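Local coordinates for protein beta-lactamase (Sphaerobacter thermophilus, PDB 4EWF) that probably hydrolyses the amide bond of beta-lactam rings to give substituted beta-amino acids, as expected of a class A beta-lactamase, at residues 15-20 with 257-262; 31-34 with 38-41; 116-121 with 146-151. All coordinates share one frame; numbering follows the deposited sequence. Where two conformers were deposited one is given.

Contact 1. Residues 15-20 with 257-262; sequences AAAVAA and GDITRA
Ala17 and Ile259 mark the point where the first and last helices of the chain come together, their CA atoms 5.3 Å apart. The short helical segments 15-20 and 257-262 run antiparallel, with N-to-C directions 171° apart and axes approaching to 8.6 Å. This pairing of terminal helices against one face of the antiparallel sheet belongs to the alpha-beta-alpha sandwich of the serine beta-lactamases. It is a worked example of how small residues let helices approach closely, for Ala17 presents nothing bulkier than a methyl group to its neighbour.

That methyl is directed at the opposing helix and comes against the flank of Ile259, CB to CG1 at 3.7 Å, while also lying 4.0 Å from the backbone O of Asp258. No hydrogen bond crosses the interface, and the joint is made by apolar packing. Ile259 extends its reach through its longer branch: with chi1 at -73°, CG1 is placed anti to the carbonyl carbon and beside the backbone N, and CD1 continues toward helix 12-22. There Val18 meets it at a slant. Beneath this pair, Ile259 also packs on Val28 and Ile32 of strand 27-33, so one side chain serves both the helix pair and the sheet below.

Nearer the surface, Asp258 OD1 forms a salt bridge with Arg261 NH2 one turn along the same helix, at 3.3 Å, and Arg261 makes a cation-pi contact with Tyr204. Back in the buried layer, CG2 of Val18 touches CD1 of Ile259 at 4.0 Å.

Contact 2. Residues 31-34 with 38-41; sequences TIVA and ETFR
Ile32 and Phe40 exchange both backbone hydrogen bonds of an antiparallel pair, Ile32 N to Phe40 O and Phe40 N to Ile32 O, each 2.9 Å. They sit in the beta hairpin formed by strands 27-33 and 39-42, at one edge of the five-stranded sheet. A third bond, Ala34 N to Glu38 O at 2.8 Å, is nearly straight, 168° at the hydrogen, and closes the ladder beside the turn. Thr31 with Arg41 and Val33 with Thr39 are the non-hydrogen-bonded pairs that flank the central one.

The two faces illustrate how a hairpin can serve different neighbours. On the face of Ile32 and Phe40, CD1 of the isoleucine lies 4.2 Å from ring atom CD2. Both side chains reach Val14 of helix 12-22, and the Phe40 ring also meets that of Trp11, whose NE1 is hydrogen-bonded to Glu38 OE1. On the other face, Thr31 CG2 touches both Thr39 CG2, which it meets at a slant, and NH1 of Arg41 (3.5 Å), whose chain runs beside the threonine in the same direction.

Farther out, Asp165 OD1 joins two polar ends, in a salt bridge with Arg41 NH1 and a hydrogen bond with Thr31 OG1. With chi1 of Thr39 at -61°, OG1 stands beside the backbone N and the methyl CG2 points away from that N, covering one face of the Arg41 guanidinium, 3.7 Å above the plane and over its centre.

Contact 3. Residues 116-121 with 146-151; sequences TATNLL and RKMKGR
The carboxamide oxygen OD1 of Asn119 accepts the backbone N-H of Met148 at 2.8 Å, on a lone pair and in the carbonyl plane. The same amide repays the bond from its other end, ND2 donating to Met148 O at 3.1 Å with an angle of 169° at the hydrogen. Here a general principle is seen at work: one flat carboxamide can satisfy both the N-H and the C=O of a single residue in a chain without regular secondary structure, much as a neighbouring strand would. The acceptor lies only 5° out of the Asn119 amide plane, and the pair of bonds fixes the rotation of the group.

Around the amide, the aliphatic part of Lys147 crosses obliquely, with CB 3.4 Å from Asn119 OD1. Its chain, extended beyond CG, follows the asparagine back toward helix 115-125, where NZ forms a salt bridge with Asp123. Met148, present as selenomethionine, enters from the other flank. Its CG sits tightly against Thr118 CG2, at 3.4 Å, and the two side chains cross at about a right angle. Chi1 of -62° sets Thr118 OG1 beside its backbone N, where it bonds Asp114 O, and turns the methyl away from that N, against Met148.

Both Thr118 and Met148 also touch Lys55, which with Ser52 fits the SxxK pattern of serine beta-lactamases, and Met148 packs on Asn160. Segment 146-151 probably corresponds to part of the omega loop, whose main chain is held in a similar way by an asparagine of this helix in class A enzymes. The paired bonds grip the main chain of Met148 itself, consistent with a role in setting the path of the segment beside the presumed active site, while the Met148 side chain packs against Thr118 and Lys55.

From the N terminus, helix 12-22 supplies the first half of contact 1, whose partner on helix 249-266 arrives only near the end of the chain. The loop it closes encloses both other contacts. Contact 2 closes almost at once, across the turn of the hairpin that follows helix 12-22; contact 3 comes later, in series with it, when the loop after helix 127-136 returns to helix 115-125. Contacts 1 and 2 share a layer, touching where Ile259 CG2 meets Ile32 CD1 at 3.8 Å, and tie the terminal helices to the sheet. Contact 3 stands apart on the far side of the chain's centre, its centre about 30 Å from that of contact 2, within the helical region.

Contact 1. Residues 15-20 with 257-262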
ATOM      1  N   ALA A  15      -7.771   7.303  18.399  1.00 22.66           N
ATOM      2  CA  ALA A  15      -9.214   7.480  18.228  1.00 24.32           C
ATOM      3  C   ALA A  15      -9.576   8.954  17.977  1.00 24.35           C
ATOM      4  O   ALA A  15     -10.408   9.246  17.122  1.00 23.85           O
ATOM      5  CB  ALA A  15      -9.976   6.921  19.418  1.00 24.51           C
ATOM      6  N   ALA A  16      -8.951   9.876  18.715  1.00 22.19           N
ATOM      7  CA  ALA A  16      -9.182  11.309  18.493  1.00 22.52           C
ATOM      8  C   ALA A  16      -8.780  11.761  17.091  1.00 25.66           C
ATOM      9  O   ALA A  16      -9.468  12.585  16.484  1.00 25.26           O
ATOM     10  CB  ALA A  16      -8.444  12.162  19.544  1.00 23.13           C
ATOM     11  N   ALA A  17      -7.649  11.257  16.594  1.00 22.33           N
ATOM     12  CA  ALA A  17      -7.192  11.594  15.248  1.00 22.58           C
ATOM     13  C   ALA A  17      -8.205  11.110  14.207  1.00 23.54           C
ATOM     14  O   ALA A  17      -8.497  11.793  13.216  1.00 20.11           O
ATOM     15  CB  ALA A  17      -5.812  10.971  14.980  1.00 22.02           C
ATOM     16  N   VAL A  18      -8.727   9.912  14.430  1.00 21.84           N
ATOM     17  CA  VAL A  18      -9.732   9.347  13.539  1.00 22.85           C
ATOM     18  C   VAL A  18     -10.994  10.205  13.565  1.00 23.02           C
ATOM     19  O   VAL A  18     -11.526  10.568  12.519  1.00 23.86           O
ATOM     20  CB  VAL A  18     -10.064   7.875  13.912  1.00 19.95           C
ATOM     21  CG1 VAL A  18     -11.313   7.365  13.159  1.00 17.82           C
ATOM     22  CG2 VAL A  18      -8.872   6.977  13.616  1.00 20.04           C
ATOM     23  N   ALA A  19     -11.450  10.551  14.766  1.00 22.48           N
ATOM     24  CA  ALA A  19     -12.678  11.327  14.912  1.00 22.59           C
ATOM     25  C   ALA A  19     -12.551  12.675  14.207  1.00 26.80           C
ATOM     26  O   ALA A  19     -13.485  13.122  13.553  1.00 29.27           O
ATOM     27  CB  ALA A  19     -13.034  11.522  16.395  1.00 24.25           C
ATOM     28  N   ALA A  20     -11.390  13.317  14.332  1.00 21.65           N
ATOM     29  CA  ALA A  20     -11.173  14.591  13.676  1.00 24.03           C
ATOM     30  C   ALA A  20     -11.183  14.430  12.152  1.00 28.82           C
ATOM     31  O   ALA A  20     -11.651  15.304  11.438  1.00 27.22           O
ATOM     32  CB  ALA A  20      -9.861  15.222  14.132  1.00 30.07           C
ATOM     33  N   GLY A 257      -1.277  11.011   8.208  1.00 18.50           N
ATOM     34  CA  GLY A 257      -0.096  11.406   8.969  1.00 21.91           C
ATOM     35  C   GLY A 257      -0.381  11.535  10.466  1.00 22.23           C
ATOM     36  O   GLY A 257       0.399  11.056  11.301  1.00 19.15           O
ATOM     37  N   ASP A 258      -1.503  12.170  10.809  1.00 18.39           N
ATOM     38  CA  ASP A 258      -1.880  12.381  12.224  1.00 20.13           C
ATOM     39  C   ASP A 258      -2.229  11.074  12.941  1.00 19.02           C
ATOM     40  O   ASP A 258      -1.889  10.856  14.108  1.00 20.27           O
ATOM     41  CB  ASP A 258      -3.076  13.340  12.329  1.00 27.06           C
ATOM     42  CG  ASP A 258      -2.699  14.792  12.033  1.00 42.81           C
ATOM     43  OD1 ASP A 258      -1.495  15.123  12.076  1.00 48.09           O
ATOM     44  OD2 ASP A 258      -3.611  15.605  11.765  1.00 53.38           O
ATOM     45  N   ILE A 259      -2.963  10.219  12.253  1.00 17.65           N
ATOM     46  CA  ILE A 259      -3.312   8.920  12.826  1.00 17.17           C
ATOM     47  C   ILE A 259      -2.037   8.094  13.088  1.00 19.96           C
ATOM     48  O   ILE A 259      -1.873   7.491  14.159  1.00 18.41           O
ATOM     49  CB  ILE A 259      -4.266   8.178  11.873  1.00 17.56           C
ATOM     50  CG1 ILE A 259      -5.651   8.835  11.917  1.00 18.20           C
ATOM     51  CG2 ILE A 259      -4.345   6.694  12.229  1.00 21.82           C
ATOM     52  CD1 ILE A 259      -6.571   8.405  10.736  1.00 21.28           C
ATOM     53  N   THR A 260      -1.135   8.080  12.102  1.00 18.87           N
ATOM     54  CA  THR A 260       0.138   7.367  12.202  1.00 21.21           C
ATOM     55  C   THR A 260       1.018   7.922  13.341  1.00 22.38           C
ATOM     56  O   THR A 260       1.573   7.185  14.167  1.00 23.15           O
ATOM     57  CB  THR A 260       0.904   7.421  10.831  1.00 17.94           C
ATOM     58  OG1 THR A 260       0.125   6.785   9.816  1.00 22.98           O
ATOM     59  CG2 THR A 260       2.264   6.738  10.927  1.00 20.37           C
ATOM     60  N   ARG A 261       1.113   9.238  13.417  1.00 21.01           N
ATOM     61  CA  ARG A 261       1.883   9.843  14.485  1.00 24.05           C
ATOM     62  C   ARG A 261       1.350   9.446  15.867  1.00 18.82           C
ATOM     63  O   ARG A 261       2.126   9.114  16.773  1.00 22.06           O
ATOM     64  CB  ARG A 261       1.880  11.359  14.346  1.00 25.22           C
ATOM     65  CG  ARG A 261       2.773  12.030  15.355  1.00 36.55           C
ATOM     66  CD  ARG A 261       2.072  13.186  16.019  1.00 50.15           C
ATOM     67  NE  ARG A 261       2.437  14.459  15.427  1.00 53.43           N
ATOM     68  CZ  ARG A 261       1.565  15.322  14.913  1.00 64.80           C
ATOM     69  NH1 ARG A 261       1.987  16.474  14.400  1.00 66.03           N
ATOM     70  NH2 ARG A 261       0.269  15.038  14.920  1.00 65.54           N
ATOM     71  N   ALA A 262       0.029   9.517  16.027  1.00 19.87           N
ATOM     72  CA  ALA A 262      -0.595   9.192  17.293  1.00 25.32           C
ATOM     73  C   ALA A 262      -0.337   7.725  17.622  1.00 24.02           C
ATOM     74  O   ALA A 262      -0.181   7.368  18.773  1.00 21.57           O
ATOM     75  CB  ALA A 262      -2.103   9.466  17.232  1.00 21.60           C
TER

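Contact 2. Residues 31-34 with 38-41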
ATOM      1  N   THR A  31      -6.456  -0.136  10.523  1.00 17.59           N
ATOM      2  CA  THR A  31      -6.024  -1.281  11.297  1.00 21.35           C
ATOM      3  C   THR A  31      -4.537  -1.083  11.544  1.00 19.98           C
ATOM      4  O   THR A  31      -3.756  -0.971  10.611  1.00 19.28           O
ATOM      5  CB  THR A  31      -6.291  -2.608  10.537  1.00 20.32           C
ATOM      6  OG1 THR A  31      -7.703  -2.777  10.375  1.00 25.95           O
ATOM      7  CG2 THR A  31      -5.742  -3.798  11.311  1.00 16.74           C
ATOM      8  N   ILE A  32      -4.152  -1.018  12.810  1.00 19.02           N
ATOM      9  CA  ILE A  32      -2.796  -0.668  13.170  1.00 18.76           C
ATOM     10  C   ILE A  32      -2.313  -1.697  14.156  1.00 22.16           C
ATOM     11  O   ILE A  32      -2.946  -1.919  15.185  1.00 22.32           O
ATOM     12  CB  ILE A  32      -2.743   0.741  13.796  1.00 20.97           C
ATOM     13  CG1 ILE A  32      -3.150   1.793  12.755  1.00 25.67           C
ATOM     14  CG2 ILE A  32      -1.344   1.018  14.397  1.00 20.32           C
ATOM     15  CD1 ILE A  32      -3.519   3.150  13.341  1.00 24.77           C
ATOM     16  N   VAL A  33      -1.210  -2.355  13.838  1.00 19.19           N
ATOM     17  CA  VAL A  33      -0.737  -3.417  14.704  1.00 17.81           C
ATOM     18  C   VAL A  33       0.526  -3.007  15.433  1.00 22.06           C
ATOM     19  O   VAL A  33       1.537  -2.713  14.807  1.00 22.79           O
ATOM     20  CB  VAL A  33      -0.465  -4.712  13.915  1.00 21.34           C
ATOM     21  CG1 VAL A  33      -0.140  -5.847  14.879  1.00 24.68           C
ATOM     22  CG2 VAL A  33      -1.676  -5.061  13.037  1.00 19.34           C
ATOM     23  N   ALA A  34       0.464  -2.998  16.765  1.00 21.89           N
ATOM     24  CA  ALA A  34       1.614  -2.628  17.580  1.00 22.62           C
ATOM     25  C   ALA A  34       2.651  -3.737  17.556  1.00 28.46           C
ATOM     26  O   ALA A  34       2.326  -4.890  17.270  1.00 34.57           O
ATOM     27  CB  ALA A  34       1.174  -2.353  19.030  1.00 26.84           C
ATOM     28  N   GLU A  38      -0.744  -6.256  19.611  1.00 29.85           N
ATOM     29  CA  GLU A  38      -1.986  -5.575  19.966  1.00 28.90           C
ATOM     30  C   GLU A  38      -2.478  -4.689  18.816  1.00 26.67           C
ATOM     31  O   GLU A  38      -1.706  -3.954  18.204  1.00 25.81           O
ATOM     32  CB  GLU A  38      -1.866  -4.752  21.253  1.00 29.44           C
ATOM     33  CG  GLU A  38      -3.217  -4.130  21.600  1.00 38.40           C
ATOM     34  CD  GLU A  38      -3.232  -3.359  22.902  1.00 41.75           C
ATOM     35  OE1 GLU A  38      -4.105  -2.476  23.032  1.00 36.31           O
ATOM     36  OE2 GLU A  38      -2.393  -3.640  23.789  1.00 37.66           O
ATOM     37  N   THR A  39      -3.772  -4.749  18.535  1.00 23.89           N
ATOM     38  CA  THR A  39      -4.277  -4.171  17.295  1.00 26.04           C
ATOM     39  C   THR A  39      -5.392  -3.153  17.504  1.00 24.99           C
ATOM     40  O   THR A  39      -6.404  -3.431  18.159  1.00 26.68           O
ATOM     41  CB  THR A  39      -4.732  -5.294  16.330  1.00 27.21           C
ATOM     42  OG1 THR A  39      -3.601  -6.125  16.035  1.00 25.66           O
ATOM     43  CG2 THR A  39      -5.286  -4.708  15.028  1.00 26.47           C
ATOM     44  N   PHE A  40      -5.193  -1.958  16.969  1.00 22.00           N
ATOM     45  CA  PHE A  40      -6.260  -0.966  16.933  1.00 21.49           C
ATOM     46  C   PHE A  40      -7.040  -1.137  15.621  1.00 23.54           C
ATOM     47  O   PHE A  40      -6.443  -1.237  14.539  1.00 19.39           O
ATOM     48  CB  PHE A  40      -5.670   0.437  16.987  1.00 21.04           C
ATOM     49  CG  PHE A  40      -6.680   1.531  16.760  1.00 21.55           C
ATOM     50  CD1 PHE A  40      -7.335   2.122  17.836  1.00 24.45           C
ATOM     51  CD2 PHE A  40      -6.963   1.973  15.475  1.00 22.10           C
ATOM     52  CE1 PHE A  40      -8.271   3.132  17.626  1.00 25.58           C
ATOM     53  CE2 PHE A  40      -7.884   2.984  15.250  1.00 24.82           C
ATOM     54  CZ  PHE A  40      -8.541   3.563  16.320  1.00 20.47           C
ATOM     55  N   ARG A  41      -8.366  -1.154  15.723  1.00 18.92           N
ATOM     56  CA  ARG A  41      -9.242  -1.293  14.566  1.00 22.38           C
ATOM     57  C   ARG A  41     -10.355  -0.251  14.629  1.00 25.93           C
ATOM     58  O   ARG A  41     -11.022  -0.085  15.660  1.00 21.02           O
ATOM     59  CB  ARG A  41      -9.876  -2.697  14.514  1.00 26.45           C
ATOM     60  CG  ARG A  41      -8.903  -3.834  14.251  1.00 32.13           C
ATOM     61  CD  ARG A  41      -9.627  -5.167  13.944  1.00 31.11           C
ATOM     62  NE  ARG A  41      -8.767  -6.306  14.269  1.00 45.79           N
ATOM     63  CZ  ARG A  41      -7.949  -6.898  13.404  1.00 51.63           C
ATOM     64  NH1 ARG A  41      -7.889  -6.477  12.151  1.00 50.97           N
ATOM     65  NH2 ARG A  41      -7.198  -7.919  13.787  1.00 60.36           N
TER

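Contact 3. Residues 116-121 with 146-151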
ATOM      1  N   THR A 116       0.984   2.336 -16.132  1.00 17.85           N
ATOM      2  CA  THR A 116       1.419   1.538 -17.281  1.00 20.65           C
ATOM      3  C   THR A 116       2.219   0.309 -16.814  1.00 23.56           C
ATOM      4  O   THR A 116       1.957  -0.825 -17.233  1.00 20.57           O
ATOM      5  CB  THR A 116       2.284   2.364 -18.253  1.00 19.47           C
ATOM      6  OG1 THR A 116       1.505   3.446 -18.798  1.00 20.93           O
ATOM      7  CG2 THR A 116       2.778   1.490 -19.387  1.00 14.37           C
ATOM      8  N   ALA A 117       3.193   0.538 -15.939  1.00 20.65           N
ATOM      9  CA  ALA A 117       4.011  -0.549 -15.399  1.00 22.19           C
ATOM     10  C   ALA A 117       3.125  -1.579 -14.699  1.00 21.51           C
ATOM     11  O   ALA A 117       3.337  -2.789 -14.822  1.00 21.01           O
ATOM     12  CB  ALA A 117       5.026   0.002 -14.421  1.00 17.95           C
ATOM     13  N   THR A 118       2.130  -1.081 -13.970  1.00 20.76           N
ATOM     14  CA  THR A 118       1.190  -1.934 -13.253  1.00 19.41           C
ATOM     15  C   THR A 118       0.436  -2.845 -14.213  1.00 22.30           C
ATOM     16  O   THR A 118       0.384  -4.061 -14.000  1.00 19.93           O
ATOM     17  CB  THR A 118       0.183  -1.105 -12.443  1.00 22.41           C
ATOM     18  OG1 THR A 118       0.887  -0.341 -11.458  1.00 22.62           O
ATOM     19  CG2 THR A 118      -0.820  -2.019 -11.739  1.00 19.90           C
ATOM     20  N   ASN A 119      -0.154  -2.257 -15.256  1.00 17.81           N
ATOM     21  CA  ASN A 119      -0.908  -3.028 -16.238  1.00 24.41           C
ATOM     22  C   ASN A 119      -0.059  -4.023 -17.034  1.00 23.60           C
ATOM     23  O   ASN A 119      -0.550  -5.074 -17.450  1.00 22.27           O
ATOM     24  CB  ASN A 119      -1.709  -2.111 -17.171  1.00 20.75           C
ATOM     25  CG  ASN A 119      -2.808  -1.351 -16.431  1.00 23.75           C
ATOM     26  OD1 ASN A 119      -3.097  -1.643 -15.271  1.00 21.34           O
ATOM     27  ND2 ASN A 119      -3.423  -0.374 -17.098  1.00 19.82           N
ATOM     28  N   LEU A 120       1.210  -3.690 -17.238  1.00 21.32           N
ATOM     29  CA  LEU A 120       2.159  -4.616 -17.851  1.00 21.91           C
ATOM     30  C   LEU A 120       2.417  -5.845 -16.954  1.00 23.73           C
ATOM     31  O   LEU A 120       2.465  -6.978 -17.443  1.00 23.59           O
ATOM     32  CB  LEU A 120       3.467  -3.893 -18.183  1.00 26.87           C
ATOM     33  CG  LEU A 120       3.429  -2.948 -19.398  1.00 29.97           C
ATOM     34  CD1 LEU A 120       4.722  -2.122 -19.476  1.00 25.17           C
ATOM     35  CD2 LEU A 120       3.216  -3.732 -20.705  1.00 29.17           C
ATOM     36  N   LEU A 121       2.585  -5.615 -15.650  1.00 18.62           N
ATOM     37  CA  LEU A 121       2.750  -6.703 -14.681  1.00 22.40           C
ATOM     38  C   LEU A 121       1.479  -7.561 -14.568  1.00 23.07           C
ATOM     39  O   LEU A 121       1.548  -8.776 -14.411  1.00 26.44           O
ATOM     40  CB  LEU A 121       3.117  -6.138 -13.306  1.00 19.45           C
ATOM     41  CG  LEU A 121       4.464  -5.411 -13.214  1.00 23.25           C
ATOM     42  CD1 LEU A 121       4.659  -4.824 -11.816  1.00 25.63           C
ATOM     43  CD2 LEU A 121       5.595  -6.357 -13.551  1.00 23.68           C
ATOM     44  N   ARG A 146      -9.714  -5.197 -11.869  0.52 24.79           N
ATOM     45  CA  ARG A 146      -9.732  -4.063 -12.802  0.52 24.52           C
ATOM     46  C   ARG A 146      -8.328  -3.461 -12.982  0.52 26.34           C
ATOM     47  O   ARG A 146      -7.672  -3.110 -11.992  0.52 24.96           O
ATOM     48  CB  ARG A 146     -10.715  -3.008 -12.270  0.52 26.23           C
ATOM     49  CG  ARG A 146     -10.777  -1.666 -13.004  0.52 27.60           C
ATOM     50  CD  ARG A 146     -11.783  -0.746 -12.294  0.52 26.95           C
ATOM     51  NE  ARG A 146     -11.575   0.682 -12.542  0.52 20.63           N
ATOM     52  CZ  ARG A 146     -12.250   1.385 -13.441  0.52 22.77           C
ATOM     53  NH1 ARG A 146     -13.171   0.792 -14.189  0.52 24.94           N
ATOM     54  NH2 ARG A 146     -12.002   2.680 -13.596  0.52 22.41           N
ATOM     55  N   LYS A 147      -7.865  -3.347 -14.233  1.00 24.57           N
ATOM     56  CA  LYS A 147      -6.573  -2.719 -14.515  1.00 22.24           C
ATOM     57  C   LYS A 147      -6.623  -1.260 -14.095  1.00 23.55           C
ATOM     58  O   LYS A 147      -7.701  -0.716 -13.816  1.00 24.17           O
ATOM     59  CB  LYS A 147      -6.252  -2.789 -16.018  1.00 27.61           C
ATOM     60  CG  LYS A 147      -5.635  -4.112 -16.484  1.00 32.25           C
ATOM     61  CD  LYS A 147      -5.210  -4.017 -17.948  1.00 39.21           C
ATOM     62  CE  LYS A 147      -4.363  -5.199 -18.397  1.00 35.74           C
ATOM     63  NZ  LYS A 147      -4.173  -5.181 -19.892  1.00 31.48           N
HETATM   64  N   MSE A 148      -5.461  -0.623 -14.057  1.00 19.74           N
HETATM   65  CA  MSE A 148      -5.386   0.764 -13.626  1.00 24.46           C
HETATM   66  C   MSE A 148      -5.877   1.688 -14.731  1.00 30.56           C
HETATM   67  O   MSE A 148      -5.470   1.545 -15.885  1.00 24.81           O
HETATM   68  CB  MSE A 148      -3.953   1.125 -13.228  1.00 20.42           C
HETATM   69  CG  MSE A 148      -3.394   0.233 -12.163  1.00 20.91           C
HETATM   70 SE   MSE A 148      -4.416   0.266 -10.484  0.57 27.15          SE
HETATM   71  CE  MSE A 148      -4.972  -1.588 -10.480  1.00 26.32           C
ATOM     72  N   LYS A 149      -6.768   2.615 -14.375  1.00 25.70           N
ATOM     73  CA  LYS A 149      -7.288   3.598 -15.331  1.00 33.22           C
ATOM     74  C   LYS A 149      -7.169   5.043 -14.836  1.00 30.69           C
ATOM     75  O   LYS A 149      -7.465   5.973 -15.573  1.00 37.64           O
ATOM     76  CB  LYS A 149      -8.744   3.283 -15.686  1.00 42.28           C
ATOM     77  CG  LYS A 149      -8.915   1.948 -16.385  1.00 54.06           C
ATOM     78  CD  LYS A 149     -10.331   1.422 -16.257  1.00 62.98           C
ATOM     79  CE  LYS A 149     -10.405  -0.048 -16.663  1.00 68.21           C
ATOM     80  NZ  LYS A 149      -9.973  -0.273 -18.074  1.00 71.41           N
ATOM     81  N   GLY A 150      -6.748   5.220 -13.587  1.00 31.46           N
ATOM     82  CA  GLY A 150      -6.652   6.544 -12.991  1.00 37.76           C
ATOM     83  C   GLY A 150      -7.968   7.131 -12.482  1.00 43.29           C
ATOM     84  O   GLY A 150      -8.035   8.307 -12.126  1.00 42.93           O
ATOM     85  N   ARG A 151      -9.023   6.324 -12.450  1.00 33.82           N
ATOM     86  CA  ARG A 151     -10.328   6.807 -11.996  1.00 33.42           C
ATOM     87  C   ARG A 151     -11.084   5.693 -11.285  1.00 33.19           C
ATOM     88  O   ARG A 151     -10.799   4.508 -11.498  1.00 30.53           O
ATOM     89  CB  ARG A 151     -11.148   7.347 -13.171  1.00 39.08           C
ATOM     90  CG  ARG A 151     -11.353   6.339 -14.290  1.00 49.33           C
ATOM     91  CD  ARG A 151     -12.289   6.888 -15.350  1.00 61.14           C
ATOM     92  NE  ARG A 151     -11.891   6.481 -16.697  1.00 72.44           N
ATOM     93  CZ  ARG A 151     -12.274   5.352 -17.288  1.00 76.89           C
ATOM     94  NH1 ARG A 151     -11.859   5.072 -18.520  1.00 77.61           N
ATOM     95  NH2 ARG A 151     -13.071   4.503 -16.650  1.00 78.68           N
TER